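Local coordinates for DUF1881 domain-containing protein (Neurospora crassa, PDB 5Z6D) that is of uncertain function but pairs a betagamma-crystallin domain, which can bind calcium, with an Ig-like domain whose interface appears to disable that calcium site, at residues Y41-A54 with Y64-D76. The protein carries 1 engineered substitution. Sequence-based numbering, arbitrary orientation.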
# COMPACT_ATOMS: atom_id res chain seq x y z
N TYR A 41 -6.69 18.97 -6.52
CA TYR A 41 -7.51 18.78 -5.33
C TYR A 41 -6.83 19.10 -4.01
O TYR A 41 -5.69 18.71 -3.76
CB TYR A 41 -8.00 17.33 -5.28
CG TYR A 41 -8.79 16.95 -6.49
CD1 TYR A 41 -9.73 17.81 -7.04
CD2 TYR A 41 -8.60 15.71 -7.09
CE1 TYR A 41 -10.45 17.46 -8.15
CE2 TYR A 41 -9.32 15.35 -8.20
CZ TYR A 41 -10.24 16.23 -8.72
OH TYR A 41 -10.97 15.87 -9.84
N PHE A 42 -7.57 19.83 -3.17
CA PHE A 42 -7.09 20.27 -1.87
C PHE A 42 -7.93 19.71 -0.71
O PHE A 42 -7.53 19.82 0.46
CB PHE A 42 -7.09 21.80 -1.79
CG PHE A 42 -5.82 22.44 -2.27
CD1 PHE A 42 -4.72 21.67 -2.61
CD2 PHE A 42 -5.72 23.82 -2.37
CE1 PHE A 42 -3.54 22.26 -3.04
CE2 PHE A 42 -4.55 24.42 -2.80
CZ PHE A 42 -3.46 23.64 -3.14
N SER A 43 -9.11 19.16 -1.00
CA SER A 43 -9.83 18.50 0.09
C SER A 43 -10.69 17.37 -0.46
O SER A 43 -10.86 17.26 -1.67
CB SER A 43 -10.69 19.50 0.89
OG SER A 43 -11.59 20.22 0.06
N VAL A 44 -11.20 16.51 0.41
CA VAL A 44 -12.00 15.38 -0.07
C VAL A 44 -13.07 14.98 0.94
O VAL A 44 -12.79 14.74 2.12
CB VAL A 44 -11.11 14.16 -0.43
CG1 VAL A 44 -10.29 13.68 0.78
CG2 VAL A 44 -11.96 13.02 -1.02
N ALA A 45 -14.32 14.93 0.47
CA ALA A 45 -15.42 14.41 1.25
C ALA A 45 -15.59 12.94 0.94
O ALA A 45 -15.64 12.55 -0.23
CB ALA A 45 -16.71 15.17 0.96
N VAL A 46 -15.69 12.13 1.98
CA VAL A 46 -15.76 10.68 1.80
C VAL A 46 -17.09 10.14 2.27
O VAL A 46 -17.47 10.35 3.42
CB VAL A 46 -14.62 9.98 2.54
CG1 VAL A 46 -14.76 8.46 2.41
CG2 VAL A 46 -13.29 10.46 2.00
N GLY A 47 -17.79 9.47 1.38
CA GLY A 47 -19.05 8.85 1.71
C GLY A 47 -18.89 7.84 2.82
O GLY A 47 -17.80 7.28 3.04
N ALA A 48 -19.99 7.57 3.52
CA ALA A 48 -19.97 6.72 4.71
C ALA A 48 -19.56 5.26 4.44
O ALA A 48 -19.12 4.56 5.35
CB ALA A 48 -21.34 6.76 5.37
N SER A 49 -19.73 4.81 3.20
CA SER A 49 -19.40 3.43 2.85
C SER A 49 -18.23 3.39 1.88
O SER A 49 -17.92 2.34 1.31
CB SER A 49 -20.61 2.72 2.25
OG SER A 49 -21.66 2.63 3.20
N ALA A 50 -17.60 4.54 1.68
CA ALA A 50 -16.49 4.65 0.75
C ALA A 50 -15.18 4.87 1.51
O ALA A 50 -15.16 5.12 2.72
CB ALA A 50 -16.73 5.78 -0.22
N LYS A 51 -14.09 4.77 0.77
CA LYS A 51 -12.77 4.98 1.30
C LYS A 51 -11.86 5.25 0.10
O LYS A 51 -12.12 4.74 -0.98
CB LYS A 51 -12.34 3.75 2.09
CG LYS A 51 -10.89 3.54 2.34
CD LYS A 51 -10.76 2.19 3.01
CE LYS A 51 -9.36 1.85 3.40
NZ LYS A 51 -9.40 0.65 4.26
N VAL A 52 -10.84 6.09 0.27
CA VAL A 52 -9.90 6.32 -0.82
C VAL A 52 -8.54 5.77 -0.45
O VAL A 52 -8.03 6.03 0.64
CB VAL A 52 -9.72 7.81 -1.15
CG1 VAL A 52 -8.79 7.98 -2.35
CG2 VAL A 52 -11.06 8.48 -1.42
N ILE A 53 -7.96 4.99 -1.36
CA ILE A 53 -6.56 4.62 -1.23
C ILE A 53 -5.78 5.37 -2.29
O ILE A 53 -6.05 5.20 -3.47
CB ILE A 53 -6.36 3.10 -1.37
CG1 ILE A 53 -7.15 2.36 -0.28
CG2 ILE A 53 -4.87 2.76 -1.31
CD1 ILE A 53 -7.24 0.85 -0.52
N ALA A 54 -4.83 6.20 -1.88
CA ALA A 54 -4.05 7.03 -2.81
C ALA A 54 -2.57 6.66 -2.73
O ALA A 54 -2.05 6.43 -1.65
CB ALA A 54 -4.25 8.53 -2.49
N TYR A 64 1.86 5.77 0.36
CA TYR A 64 0.43 5.87 0.17
C TYR A 64 -0.25 6.56 1.34
O TYR A 64 0.35 6.73 2.41
CB TYR A 64 -0.20 4.48 -0.04
CG TYR A 64 -0.34 3.66 1.23
CD1 TYR A 64 -1.58 3.52 1.85
CD2 TYR A 64 0.76 3.04 1.81
CE1 TYR A 64 -1.72 2.79 3.02
CE2 TYR A 64 0.63 2.30 2.97
CZ TYR A 64 -0.62 2.17 3.57
OH TYR A 64 -0.76 1.43 4.72
N ARG A 65 -1.50 6.95 1.13
CA ARG A 65 -2.37 7.43 2.19
C ARG A 65 -3.73 6.78 2.04
O ARG A 65 -4.12 6.43 0.92
CB ARG A 65 -2.51 8.94 2.14
CG ARG A 65 -1.22 9.69 2.41
CD ARG A 65 -0.81 9.62 3.87
NE ARG A 65 0.43 10.37 4.08
CZ ARG A 65 0.48 11.65 4.44
NH1 ARG A 65 -0.63 12.35 4.65
NH2 ARG A 65 1.66 12.24 4.61
N GLU A 66 -4.43 6.60 3.15
CA GLU A 66 -5.82 6.19 3.13
C GLU A 66 -6.68 7.32 3.68
O GLU A 66 -6.39 7.83 4.76
CB GLU A 66 -6.07 4.93 3.97
CG GLU A 66 -5.54 3.63 3.41
CD GLU A 66 -5.77 2.47 4.37
OE1 GLU A 66 -5.42 2.61 5.56
OE2 GLU A 66 -6.31 1.43 3.95
N TRP A 67 -7.72 7.69 2.95
CA TRP A 67 -8.68 8.67 3.48
C TRP A 67 -9.98 7.94 3.74
O TRP A 67 -10.68 7.56 2.80
CB TRP A 67 -8.86 9.84 2.52
CG TRP A 67 -7.56 10.52 2.24
CD1 TRP A 67 -6.65 10.93 3.17
CD2 TRP A 67 -7.02 10.88 0.96
NE1 TRP A 67 -5.56 11.50 2.56
CE2 TRP A 67 -5.76 11.48 1.20
CE3 TRP A 67 -7.45 10.72 -0.36
CZ2 TRP A 67 -4.94 11.93 0.17
CZ3 TRP A 67 -6.63 11.17 -1.39
CH2 TRP A 67 -5.39 11.78 -1.12
N THR A 68 -10.27 7.71 5.03
CA THR A 68 -11.42 6.90 5.43
C THR A 68 -12.57 7.80 5.85
O THR A 68 -13.72 7.37 5.94
CB THR A 68 -11.07 5.93 6.58
OG1 THR A 68 -10.68 6.67 7.76
CG2 THR A 68 -9.94 5.02 6.18
N THR A 69 -12.26 9.06 6.13
CA THR A 69 -13.28 10.06 6.46
C THR A 69 -12.93 11.36 5.76
O THR A 69 -11.80 11.53 5.27
CB THR A 69 -13.41 10.32 7.99
OG1 THR A 69 -12.21 10.93 8.50
CG2 THR A 69 -13.66 9.02 8.75
N SER A 70 -13.88 12.27 5.70
CA SER A 70 -13.69 13.53 5.00
C SER A 70 -12.49 14.30 5.55
O SER A 70 -12.37 14.47 6.76
CB SER A 70 -14.95 14.38 5.09
OG SER A 70 -16.01 13.71 4.42
N GLN A 71 -11.60 14.74 4.67
CA GLN A 71 -10.40 15.49 5.07
C GLN A 71 -10.46 16.91 4.53
O GLN A 71 -10.55 17.11 3.32
CB GLN A 71 -9.14 14.79 4.56
CG GLN A 71 -8.96 13.39 5.11
CD GLN A 71 -8.71 13.39 6.60
OE1 GLN A 71 -7.74 13.99 7.08
NE2 GLN A 71 -9.60 12.75 7.35
N ALA A 72 -10.37 17.90 5.41
CA ALA A 72 -10.52 19.28 4.96
C ALA A 72 -9.24 19.84 4.32
O ALA A 72 -9.27 20.92 3.71
CB ALA A 72 -10.97 20.17 6.12
N ASP A 73 -8.14 19.11 4.43
CA ASP A 73 -6.87 19.53 3.85
C ASP A 73 -6.01 18.34 3.43
O ASP A 73 -5.44 17.66 4.28
CB ASP A 73 -6.11 20.41 4.86
CG ASP A 73 -4.94 21.17 4.24
OD1 ASP A 73 -4.56 20.86 3.09
OD2 ASP A 73 -4.41 22.09 4.90
N ILE A 74 -5.90 18.10 2.12
CA ILE A 74 -4.97 17.08 1.62
C ILE A 74 -3.87 17.68 0.74
O ILE A 74 -3.35 17.01 -0.16
CB ILE A 74 -5.71 15.98 0.82
CG1 ILE A 74 -6.49 16.57 -0.36
CG2 ILE A 74 -6.63 15.20 1.74
CD1 ILE A 74 -7.05 15.51 -1.30
N SER A 75 -3.51 18.93 1.00
CA SER A 75 -2.50 19.63 0.21
C SER A 75 -1.06 19.15 0.46
O SER A 75 -0.16 19.50 -0.30
CB SER A 75 -2.59 21.12 0.49
OG SER A 75 -2.29 21.38 1.85
N ASP A 76 -0.85 18.38 1.52
CA ASP A 76 0.49 17.97 1.92
C ASP A 76 0.55 16.46 2.14
O ASP A 76 0.53 15.99 3.27
CB ASP A 76 0.90 18.70 3.20
CG ASP A 76 2.39 18.60 3.49
OD1 ASP A 76 3.07 17.74 2.89
OD2 ASP A 76 2.89 19.38 4.34
O HOH W 1 -16.50 11.13 6.12
O HOH W 2 -14.17 4.49 5.35
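The benzene side of W67 meets A54 and V52 obliquely: CH2 of W67 sits 3.7 Å from A54 CB and its CE3 3.6 Å from V52 CG1. These three residues line the inner face of a hairpin in the betagamma-crystallin domain, strand 50-54 running antiparallel to strand 64-67. With CG of W67 anti to the carbonyl carbon (chi1 -58°), the indole reaches over V52 and A54. V44 CG1 and I74 CG2 come down on one indole face, both offset toward the rim, so the tryptophan bridges the hairpin to strand 43-46, which belongs to the other sheet of the domain; F12 and F83 extend this core.

Paired backbone bonds fix the register, V52 with W67 and A54 with R65 each exchanging two. On the opposite face of the hairpin, I53 packs beside E66 and touches L132 and I135 of strand 131-136, in the second, Ig-like domain. Toward the start of strand 50-54, K51 extends its chain across to E66 on the neighbouring edge strand, so that K51 NZ lies 3.2 Å from E66 OE2, a salt bridge, while also bonding the T90 carbonyl. Replacing this lysine by alanine removes NZ, and would probably leave the E66 carboxylate without its positive mate and the T90 carbonyl oxygen without a donor from here.

Past T68 the chain leaves the hairpin and runs along strand 43-46. V44 and Q71 form a single bridge, with V44 N to Q71 O at 3.0 Å, and I74 N reaches F42 O from above the carbonyl plane. D73 OD1 accepts from S75 N, an Asx turn, and also from S75 OG; S75 CB lies 3.8 Å from F42 CD1. Near the end of strand 43-46, S70 OG accepts from V46 N at 2.9 Å, and one water joins V46 O to S70 N.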